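Local coordinates for protein xylan esterase 1 (Thermoanaerobacterium sp. 'JW/SL YS485', PDB 3FCY) that probably hydrolyses acetyl esters of xylan, as an alpha/beta-hydrolase esterase of carbohydrate esterase family 7, at residues A[255-260]-A[265-270]; A[173-178]-A[271-276]. All coordinates share one frame; numbering follows the deposited sequence.

How the contacts relate
Both contacts use helix 267-274, and together they illustrate how one helix changes its chemistry along its length. Contact 1 (255-260 with 265-270) joins its N-terminal end to the preceding helix 251-260. It lies in the outer part of the chain, only partly buried, and mixes arginine hydrogen bonds and a water with aromatic packing. Contact 2 (173-178 with 271-276) is buried, lies nearer the centre of the chain and relies on one methionine packed against the helix's C-terminal part. Contact 1 is nested within the chain loop that contact 2 closes; their centres are about 14 Å apart, and F257 of contact 1 also touches F271 of segment 271-276, so the two contacts adjoin.

Contact 1: residues A[255-260]-A[265-270]; sequences DYFRLF and ERENEV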
ATOM      1  N   ASP A 255     -14.254 -15.865  -2.531  1.00 23.55           N
ATOM      2  CA  ASP A 255     -15.030 -15.519  -3.722  1.00 24.33           C
ATOM      3  C   ASP A 255     -16.227 -16.451  -3.853  1.00 25.76           C
ATOM      4  O   ASP A 255     -17.338 -16.017  -4.168  1.00 24.66           O
ATOM      5  CB  ASP A 255     -14.187 -15.643  -4.998  1.00 26.92           C
ATOM      6  CG  ASP A 255     -13.067 -14.615  -5.078  1.00 30.15           C
ATOM      7  OD1 ASP A 255     -13.072 -13.645  -4.292  1.00 31.28           O
ATOM      8  OD2 ASP A 255     -12.185 -14.781  -5.946  1.00 33.36           O
ATOM      9  N   TYR A 256     -15.993 -17.740  -3.621  1.00 24.37           N
ATOM     10  CA  TYR A 256     -17.064 -18.718  -3.721  1.00 25.24           C
ATOM     11  C   TYR A 256     -18.249 -18.370  -2.825  1.00 24.33           C
ATOM     12  O   TYR A 256     -19.386 -18.296  -3.290  1.00 24.21           O
ATOM     13  CB  TYR A 256     -16.572 -20.118  -3.355  1.00 25.82           C
ATOM     14  CG  TYR A 256     -17.683 -21.128  -3.468  1.00 25.41           C
ATOM     15  CD1 TYR A 256     -18.049 -21.653  -4.708  1.00 24.75           C
ATOM     16  CD2 TYR A 256     -18.430 -21.493  -2.351  1.00 25.38           C
ATOM     17  CE1 TYR A 256     -19.134 -22.513  -4.831  1.00 25.07           C
ATOM     18  CE2 TYR A 256     -19.520 -22.353  -2.463  1.00 26.67           C
ATOM     19  CZ  TYR A 256     -19.866 -22.857  -3.703  1.00 26.31           C
ATOM     20  OH  TYR A 256     -20.947 -23.702  -3.814  1.00 27.74           O
ATOM     21  N   PHE A 257     -17.987 -18.175  -1.538  1.00 24.25           N
ATOM     22  CA  PHE A 257     -19.053 -17.841  -0.600  1.00 24.36           C
ATOM     23  C   PHE A 257     -19.744 -16.523  -0.949  1.00 23.97           C
ATOM     24  O   PHE A 257     -20.971 -16.428  -0.913  1.00 24.52           O
ATOM     25  CB  PHE A 257     -18.501 -17.784   0.828  1.00 25.92           C
ATOM     26  CG  PHE A 257     -18.381 -19.132   1.482  1.00 28.41           C
ATOM     27  CD1 PHE A 257     -19.517 -19.815   1.909  1.00 28.68           C
ATOM     28  CD2 PHE A 257     -17.134 -19.736   1.646  1.00 28.65           C
ATOM     29  CE1 PHE A 257     -19.415 -21.082   2.490  1.00 28.68           C
ATOM     30  CE2 PHE A 257     -17.023 -21.002   2.226  1.00 28.75           C
ATOM     31  CZ  PHE A 257     -18.165 -21.675   2.647  1.00 26.77           C
ATOM     32  N   ARG A 258     -18.958 -15.508  -1.289  1.00 23.00           N
ATOM     33  CA  ARG A 258     -19.516 -14.207  -1.635  1.00 23.72           C
ATOM     34  C   ARG A 258     -20.519 -14.307  -2.778  1.00 24.09           C
ATOM     35  O   ARG A 258     -21.558 -13.641  -2.769  1.00 24.40           O
ATOM     36  CB  ARG A 258     -18.397 -13.232  -2.024  1.00 23.68           C
ATOM     37  CG  ARG A 258     -17.617 -12.648  -0.841  1.00 21.67           C
ATOM     38  CD  ARG A 258     -16.406 -11.836  -1.304  1.00 22.72           C
ATOM     39  NE  ARG A 258     -16.763 -10.646  -2.076  1.00 23.52           N
ATOM     40  CZ  ARG A 258     -17.067  -9.461  -1.547  1.00 24.52           C
ATOM     41  NH1 ARG A 258     -17.061  -9.291  -0.230  1.00 21.85           N
ATOM     42  NH2 ARG A 258     -17.374  -8.443  -2.338  1.00 22.27           N
ATOM     43  N   LEU A 259     -20.216 -15.159  -3.751  1.00 22.74           N
ATOM     44  CA  LEU A 259     -21.071 -15.316  -4.918  1.00 24.99           C
ATOM     45  C   LEU A 259     -22.146 -16.387  -4.841  1.00 25.11           C
ATOM     46  O   LEU A 259     -23.251 -16.189  -5.341  1.00 25.61           O
ATOM     47  CB  LEU A 259     -20.210 -15.597  -6.149  1.00 23.28           C
ATOM     48  CG  LEU A 259     -19.225 -14.516  -6.588  1.00 23.71           C
ATOM     49  CD1 LEU A 259     -18.227 -15.115  -7.576  1.00 26.33           C
ATOM     50  CD2 LEU A 259     -19.982 -13.359  -7.216  1.00 23.20           C
ATOM     51  N   PHE A 260     -21.825 -17.515  -4.215  1.00 24.24           N
ATOM     52  CA  PHE A 260     -22.748 -18.640  -4.153  1.00 24.69           C
ATOM     53  C   PHE A 260     -23.375 -18.991  -2.808  1.00 25.30           C
ATOM     54  O   PHE A 260     -24.301 -19.797  -2.752  1.00 27.72           O
ATOM     55  CB  PHE A 260     -22.043 -19.861  -4.743  1.00 24.40           C
ATOM     56  CG  PHE A 260     -21.514 -19.624  -6.128  1.00 25.38           C
ATOM     57  CD1 PHE A 260     -22.383 -19.543  -7.211  1.00 27.46           C
ATOM     58  CD2 PHE A 260     -20.156 -19.406  -6.341  1.00 25.16           C
ATOM     59  CE1 PHE A 260     -21.908 -19.242  -8.495  1.00 28.70           C
ATOM     60  CE2 PHE A 260     -19.669 -19.105  -7.615  1.00 26.90           C
ATOM     61  CZ  PHE A 260     -20.546 -19.021  -8.694  1.00 26.67           C
ATOM     62  N   GLU A 265     -25.166 -20.473   4.329  1.00 32.05           N
ATOM     63  CA  GLU A 265     -26.213 -21.427   4.654  1.00 33.12           C
ATOM     64  C   GLU A 265     -25.780 -22.847   4.301  1.00 32.92           C
ATOM     65  O   GLU A 265     -26.392 -23.814   4.746  1.00 31.98           O
ATOM     66  CB  GLU A 265     -27.497 -21.061   3.905  1.00 35.72           C
ATOM     67  CG  GLU A 265     -28.147 -19.782   4.412  1.00 39.64           C
ATOM     68  CD  GLU A 265     -29.376 -19.386   3.616  1.00 43.35           C
ATOM     69  OE1 GLU A 265     -30.156 -18.544   4.112  1.00 45.12           O
ATOM     70  OE2 GLU A 265     -29.557 -19.904   2.494  1.00 44.68           O
ATOM     71  N   ARG A 266     -24.719 -22.965   3.506  1.00 31.11           N
ATOM     72  CA  ARG A 266     -24.209 -24.276   3.099  1.00 29.84           C
ATOM     73  C   ARG A 266     -22.742 -24.435   3.497  1.00 28.15           C
ATOM     74  O   ARG A 266     -22.014 -25.238   2.920  1.00 29.52           O
ATOM     75  CB  ARG A 266     -24.353 -24.445   1.583  1.00 29.07           C
ATOM     76  CG  ARG A 266     -25.778 -24.266   1.079  1.00 28.79           C
ATOM     77  CD  ARG A 266     -25.880 -24.474  -0.421  1.00 29.97           C
ATOM     78  NE  ARG A 266     -25.133 -23.476  -1.184  1.00 29.80           N
ATOM     79  CZ  ARG A 266     -24.042 -23.736  -1.900  1.00 31.13           C
ATOM     80  NH1 ARG A 266     -23.555 -24.968  -1.953  1.00 28.25           N
ATOM     81  NH2 ARG A 266     -23.453 -22.763  -2.588  1.00 31.45           N
ATOM     82  N   GLU A 267     -22.322 -23.671   4.498  1.00 28.57           N
ATOM     83  CA  GLU A 267     -20.943 -23.690   4.971  1.00 28.72           C
ATOM     84  C   GLU A 267     -20.371 -25.074   5.267  1.00 29.44           C
ATOM     85  O   GLU A 267     -19.340 -25.454   4.707  1.00 28.52           O
ATOM     86  CB  GLU A 267     -20.815 -22.813   6.215  1.00 29.18           C
ATOM     87  CG  GLU A 267     -19.403 -22.727   6.762  1.00 29.16           C
ATOM     88  CD  GLU A 267     -19.304 -21.771   7.923  1.00 31.77           C
ATOM     89  OE1 GLU A 267     -19.587 -20.570   7.721  1.00 30.40           O
ATOM     90  OE2 GLU A 267     -18.947 -22.215   9.035  1.00 33.92           O
ATOM     91  N   ASN A 268     -21.030 -25.830   6.141  1.00 30.00           N
ATOM     92  CA  ASN A 268     -20.536 -27.159   6.491  1.00 31.71           C
ATOM     93  C   ASN A 268     -20.440 -28.087   5.285  1.00 30.85           C
ATOM     94  O   ASN A 268     -19.487 -28.857   5.167  1.00 31.61           O
ATOM     95  CB  ASN A 268     -21.412 -27.805   7.570  1.00 33.76           C
ATOM     96  CG  ASN A 268     -20.837 -29.120   8.066  1.00 35.51           C
ATOM     97  OD1 ASN A 268     -19.684 -29.182   8.494  1.00 36.88           O
ATOM     98  ND2 ASN A 268     -21.634 -30.177   8.005  1.00 38.45           N
ATOM     99  N   GLU A 269     -21.418 -28.014   4.389  1.00 30.19           N
ATOM    100  CA  GLU A 269     -21.402 -28.862   3.202  1.00 31.54           C
ATOM    101  C   GLU A 269     -20.262 -28.460   2.269  1.00 29.77           C
ATOM    102  O   GLU A 269     -19.639 -29.309   1.632  1.00 28.22           O
ATOM    103  CB  GLU A 269     -22.720 -28.753   2.438  1.00 35.42           C
ATOM    104  CG  GLU A 269     -23.957 -29.106   3.239  1.00 42.14           C
ATOM    105  CD  GLU A 269     -25.200 -29.140   2.371  1.00 46.22           C
ATOM    106  OE1 GLU A 269     -25.393 -28.189   1.578  1.00 48.16           O
ATOM    107  OE2 GLU A 269     -25.983 -30.110   2.479  1.00 49.88           O
ATOM    108  N   VAL A 270     -20.002 -27.160   2.182  1.00 28.00           N
ATOM    109  CA  VAL A 270     -18.937 -26.662   1.325  1.00 27.01           C
ATOM    110  C   VAL A 270     -17.573 -27.137   1.817  1.00 26.57           C
ATOM    111  O   VAL A 270     -16.801 -27.725   1.058  1.00 23.73           O
ATOM    112  CB  VAL A 270     -18.951 -25.115   1.262  1.00 27.43           C
ATOM    113  CG1 VAL A 270     -17.728 -24.605   0.511  1.00 26.32           C
ATOM    114  CG2 VAL A 270     -20.221 -24.645   0.565  1.00 26.98           C
TER
HETATM  115  O   HOH W   1     -26.374 -21.055  -0.485  1.00 37.00           O
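R266 reaches across to helix 251-260 and spends its guanidinium on two oxygens there. NH2 of R266 donates to OH of Y256 at 2.9 Å, almost straight at 165° and in the guanidinium plane; NH1 adds only a weak, bent bond to the same oxygen. NH2 of R266 also donates to O of F260 at 3.1 Å, again in its own plane, yet it approaches this carbonyl from well above the peptide plane. A water accepts from NE of R266 at 2.8 Å and returns a weak bond to O of F260, so the carbonyl at the helix's last turn has both a direct and a bridged link to one arginine. The bend at chi3 (-64°) brings the guanidinium edge to the hydroxyl, its plane 72° from that of the Y256 ring. The phenol oxygen is also hydrogen-bonded to OD1 of D169, outside the two segments. Beneath these polar links the packing is apolar. V270 sends CG1 to CZ of F257 (3.7 Å), while its CG2 lies between the two rings, 3.9 Å from CE2 of Y256; CA of E267 lies at the edge of the F257 ring. The backbone N atoms of E265 and R266 bond to the carboxylate of D261, and the ring of H264 stacks on F257, so the short connection is itself tied in. Two consecutive helices are thus joined by a short non-helical connection and packed together, with R266 at the N-cap position of helix 267-274, on the periphery of an alpha/beta-hydrolase fold where neighbouring subunits pack against helix 251-260.

Contact 2: residues A[173-178]-A[271-276]; sequences DNMLFR and FTKLGY
M175 is the residue of 173-178 that packs on K273 and L274. D173 and N174, just before it, form the end of a 3-10 turn and bind away from helix 267-274: the carboxylate of D173 makes a salt bridge with R56, while the amide of N174 pairs with D170 and R91. Next comes M175, at the N-cap position of helix 176-192, whose side chain carries the packing. A bend at chi3 (77°) brings its terminal methyl against K273 and L274. There CE of M175 lies 3.7 Å from O of K273 and 4.5 Å from CD2 of L274, a looser apolar touch. The sulfur lies alongside the lysine's aliphatic part, with SD of M175 4.0 Å from CG of K273. This thioether therefore fits against both the backbone and the side chain of one residue, by van der Waals packing. The K273 chain leaves the backbone with CG anti to N (chi1 -166°) and stays extended, crossing the methionine at a slant and carrying NZ beyond it to the carbonyls of D170 and L168. The ammonium group is thus held by the loop leading into 173-178, a second tie between the same two regions. The carbonyl of K273 that the methyl approaches already accepts from N of Y276 at 3.1 Å. Beyond M175 the first segment turns into its helix, N of R178 bonding to O of M175 at 2.9 Å, and R178 extends to E60. The contact thus sets the start of helix 176-192 against the C-terminal part of helix 267-274, with helix 50-62 receiving D173 and R178 and helix 237-242 packing on F271 and L274.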
ATOM      1  N   ASP A 173     -16.844 -36.252  -7.592  1.00 29.94           N
ATOM      2  CA  ASP A 173     -15.897 -36.986  -8.430  1.00 30.80           C
ATOM      3  C   ASP A 173     -15.402 -36.173  -9.630  1.00 29.91           C
ATOM      4  O   ASP A 173     -14.549 -36.639 -10.383  1.00 28.12           O
ATOM      5  CB  ASP A 173     -16.523 -38.296  -8.935  1.00 32.97           C
ATOM      6  CG  ASP A 173     -16.792 -39.300  -7.816  1.00 35.08           C
ATOM      7  OD1 ASP A 173     -17.258 -40.416  -8.129  1.00 37.89           O
ATOM      8  OD2 ASP A 173     -16.545 -38.986  -6.632  1.00 35.76           O
ATOM      9  N   ASN A 174     -15.935 -34.966  -9.811  1.00 30.96           N
ATOM     10  CA  ASN A 174     -15.529 -34.116 -10.933  1.00 29.28           C
ATOM     11  C   ASN A 174     -14.695 -32.913 -10.491  1.00 28.46           C
ATOM     12  O   ASN A 174     -14.434 -31.998 -11.281  1.00 25.83           O
ATOM     13  CB  ASN A 174     -16.756 -33.628 -11.712  1.00 31.67           C
ATOM     14  CG  ASN A 174     -17.578 -34.772 -12.283  1.00 36.01           C
ATOM     15  OD1 ASN A 174     -17.032 -35.728 -12.843  1.00 37.17           O
ATOM     16  ND2 ASN A 174     -18.898 -34.674 -12.158  1.00 38.88           N
ATOM     17  N   MET A 175     -14.280 -32.913  -9.229  1.00 27.05           N
ATOM     18  CA  MET A 175     -13.466 -31.818  -8.711  1.00 26.54           C
ATOM     19  C   MET A 175     -12.091 -31.899  -9.366  1.00 23.97           C
ATOM     20  O   MET A 175     -11.449 -32.947  -9.349  1.00 23.28           O
ATOM     21  CB  MET A 175     -13.380 -31.921  -7.191  1.00 27.93           C
ATOM     22  CG  MET A 175     -14.721 -31.629  -6.526  1.00 29.44           C
ATOM     23  SD  MET A 175     -14.760 -31.955  -4.766  1.00 33.59           S
ATOM     24  CE  MET A 175     -13.898 -30.520  -4.133  1.00 31.22           C
ATOM     25  N   LEU A 176     -11.649 -30.792  -9.956  1.00 22.14           N
ATOM     26  CA  LEU A 176     -10.375 -30.763 -10.665  1.00 21.51           C
ATOM     27  C   LEU A 176      -9.139 -31.199  -9.878  1.00 20.20           C
ATOM     28  O   LEU A 176      -8.294 -31.902 -10.422  1.00 20.47           O
ATOM     29  CB  LEU A 176     -10.132 -29.376 -11.272  1.00 19.06           C
ATOM     30  CG  LEU A 176      -8.854 -29.243 -12.103  1.00 21.28           C
ATOM     31  CD1 LEU A 176      -8.849 -30.279 -13.223  1.00 21.84           C
ATOM     32  CD2 LEU A 176      -8.748 -27.831 -12.680  1.00 19.62           C
ATOM     33  N   PHE A 177      -9.002 -30.792  -8.621  1.00 20.75           N
ATOM     34  CA  PHE A 177      -7.811 -31.212  -7.876  1.00 23.24           C
ATOM     35  C   PHE A 177      -7.844 -32.704  -7.570  1.00 25.19           C
ATOM     36  O   PHE A 177      -6.840 -33.291  -7.168  1.00 25.20           O
ATOM     37  CB  PHE A 177      -7.627 -30.402  -6.589  1.00 20.35           C
ATOM     38  CG  PHE A 177      -6.681 -29.241  -6.745  1.00 23.01           C
ATOM     39  CD1 PHE A 177      -5.343 -29.458  -7.080  1.00 22.46           C
ATOM     40  CD2 PHE A 177      -7.126 -27.933  -6.587  1.00 20.30           C
ATOM     41  CE1 PHE A 177      -4.462 -28.385  -7.260  1.00 22.11           C
ATOM     42  CE2 PHE A 177      -6.257 -26.856  -6.764  1.00 19.06           C
ATOM     43  CZ  PHE A 177      -4.923 -27.081  -7.102  1.00 20.36           C
ATOM     44  N   ARG A 178      -9.005 -33.314  -7.770  1.00 25.99           N
ATOM     45  CA  ARG A 178      -9.148 -34.745  -7.559  1.00 26.84           C
ATOM     46  C   ARG A 178      -8.385 -35.403  -8.715  1.00 26.28           C
ATOM     47  O   ARG A 178      -7.606 -36.342  -8.515  1.00 24.57           O
ATOM     48  CB  ARG A 178     -10.635 -35.115  -7.580  1.00 28.85           C
ATOM     49  CG  ARG A 178     -10.966 -36.586  -7.372  1.00 32.45           C
ATOM     50  CD  ARG A 178     -11.158 -37.279  -8.699  1.00 35.67           C
ATOM     51  NE  ARG A 178     -12.025 -38.451  -8.596  1.00 34.36           N
ATOM     52  CZ  ARG A 178     -12.314 -39.243  -9.622  1.00 35.80           C
ATOM     53  NH1 ARG A 178     -11.805 -38.984 -10.820  1.00 34.57           N
ATOM     54  NH2 ARG A 178     -13.103 -40.294  -9.453  1.00 35.75           N
ATOM     55  N   PHE A 271     -17.280 -26.890   3.091  1.00 26.02           N
ATOM     56  CA  PHE A 271     -15.997 -27.303   3.637  1.00 27.30           C
ATOM     57  C   PHE A 271     -15.841 -28.816   3.737  1.00 27.98           C
ATOM     58  O   PHE A 271     -14.730 -29.328   3.649  1.00 29.73           O
ATOM     59  CB  PHE A 271     -15.755 -26.639   4.993  1.00 27.27           C
ATOM     60  CG  PHE A 271     -15.364 -25.193   4.888  1.00 27.54           C
ATOM     61  CD1 PHE A 271     -16.234 -24.185   5.296  1.00 29.40           C
ATOM     62  CD2 PHE A 271     -14.133 -24.836   4.347  1.00 26.55           C
ATOM     63  CE1 PHE A 271     -15.881 -22.841   5.163  1.00 28.41           C
ATOM     64  CE2 PHE A 271     -13.771 -23.494   4.209  1.00 26.07           C
ATOM     65  CZ  PHE A 271     -14.646 -22.496   4.618  1.00 26.66           C
ATOM     66  N   THR A 272     -16.947 -29.533   3.910  1.00 28.32           N
ATOM     67  CA  THR A 272     -16.881 -30.989   3.986  1.00 27.99           C
ATOM     68  C   THR A 272     -16.494 -31.512   2.609  1.00 28.11           C
ATOM     69  O   THR A 272     -15.668 -32.415   2.484  1.00 28.37           O
ATOM     70  CB  THR A 272     -18.240 -31.608   4.395  1.00 29.19           C
ATOM     71  OG1 THR A 272     -18.565 -31.203   5.732  1.00 26.87           O
ATOM     72  CG2 THR A 272     -18.181 -33.128   4.331  1.00 26.96           C
ATOM     73  N   LYS A 273     -17.095 -30.936   1.574  1.00 27.53           N
ATOM     74  CA  LYS A 273     -16.795 -31.342   0.210  1.00 26.63           C
ATOM     75  C   LYS A 273     -15.335 -31.025  -0.115  1.00 25.03           C
ATOM     76  O   LYS A 273     -14.651 -31.811  -0.781  1.00 23.61           O
ATOM     77  CB  LYS A 273     -17.727 -30.633  -0.766  1.00 26.35           C
ATOM     78  CG  LYS A 273     -17.715 -31.226  -2.157  1.00 29.46           C
ATOM     79  CD  LYS A 273     -18.896 -30.716  -2.961  1.00 31.35           C
ATOM     80  CE  LYS A 273     -18.940 -31.334  -4.347  1.00 31.59           C
ATOM     81  NZ  LYS A 273     -20.136 -30.854  -5.094  1.00 33.18           N
ATOM     82  N   LEU A 274     -14.856 -29.877   0.360  1.00 24.20           N
ATOM     83  CA  LEU A 274     -13.460 -29.497   0.136  1.00 24.61           C
ATOM     84  C   LEU A 274     -12.565 -30.480   0.894  1.00 23.57           C
ATOM     85  O   LEU A 274     -11.365 -30.584   0.634  1.00 24.81           O
ATOM     86  CB  LEU A 274     -13.202 -28.068   0.630  1.00 22.88           C
ATOM     87  CG  LEU A 274     -13.807 -26.927  -0.201  1.00 24.65           C
ATOM     88  CD1 LEU A 274     -13.563 -25.598   0.497  1.00 22.96           C
ATOM     89  CD2 LEU A 274     -13.196 -26.919  -1.594  1.00 23.51           C
ATOM     90  N   GLY A 275     -13.165 -31.198   1.837  1.00 24.64           N
ATOM     91  CA  GLY A 275     -12.423 -32.174   2.615  1.00 25.44           C
ATOM     92  C   GLY A 275     -11.849 -33.277   1.747  1.00 24.87           C
ATOM     93  O   GLY A 275     -10.850 -33.902   2.103  1.00 27.01           O
ATOM     94  N   TYR A 276     -12.476 -33.523   0.600  1.00 25.72           N
ATOM     95  CA  TYR A 276     -12.003 -34.555  -0.317  1.00 25.63           C
ATOM     96  C   TYR A 276     -10.624 -34.238  -0.875  1.00 26.26           C
ATOM     97  O   TYR A 276      -9.861 -35.148  -1.214  1.00 24.46           O
ATOM     98  CB  TYR A 276     -12.971 -34.724  -1.489  1.00 26.04           C
ATOM     99  CG  TYR A 276     -14.260 -35.423  -1.141  1.00 28.46           C
ATOM    100  CD1 TYR A 276     -14.261 -36.739  -0.668  1.00 29.77           C
ATOM    101  CD2 TYR A 276     -15.484 -34.783  -1.308  1.00 28.24           C
ATOM    102  CE1 TYR A 276     -15.457 -37.399  -0.374  1.00 28.90           C
ATOM    103  CE2 TYR A 276     -16.681 -35.429  -1.016  1.00 30.91           C
ATOM    104  CZ  TYR A 276     -16.661 -36.735  -0.551  1.00 29.46           C
ATOM    105  OH  TYR A 276     -17.850 -37.366  -0.267  1.00 30.03           O
TER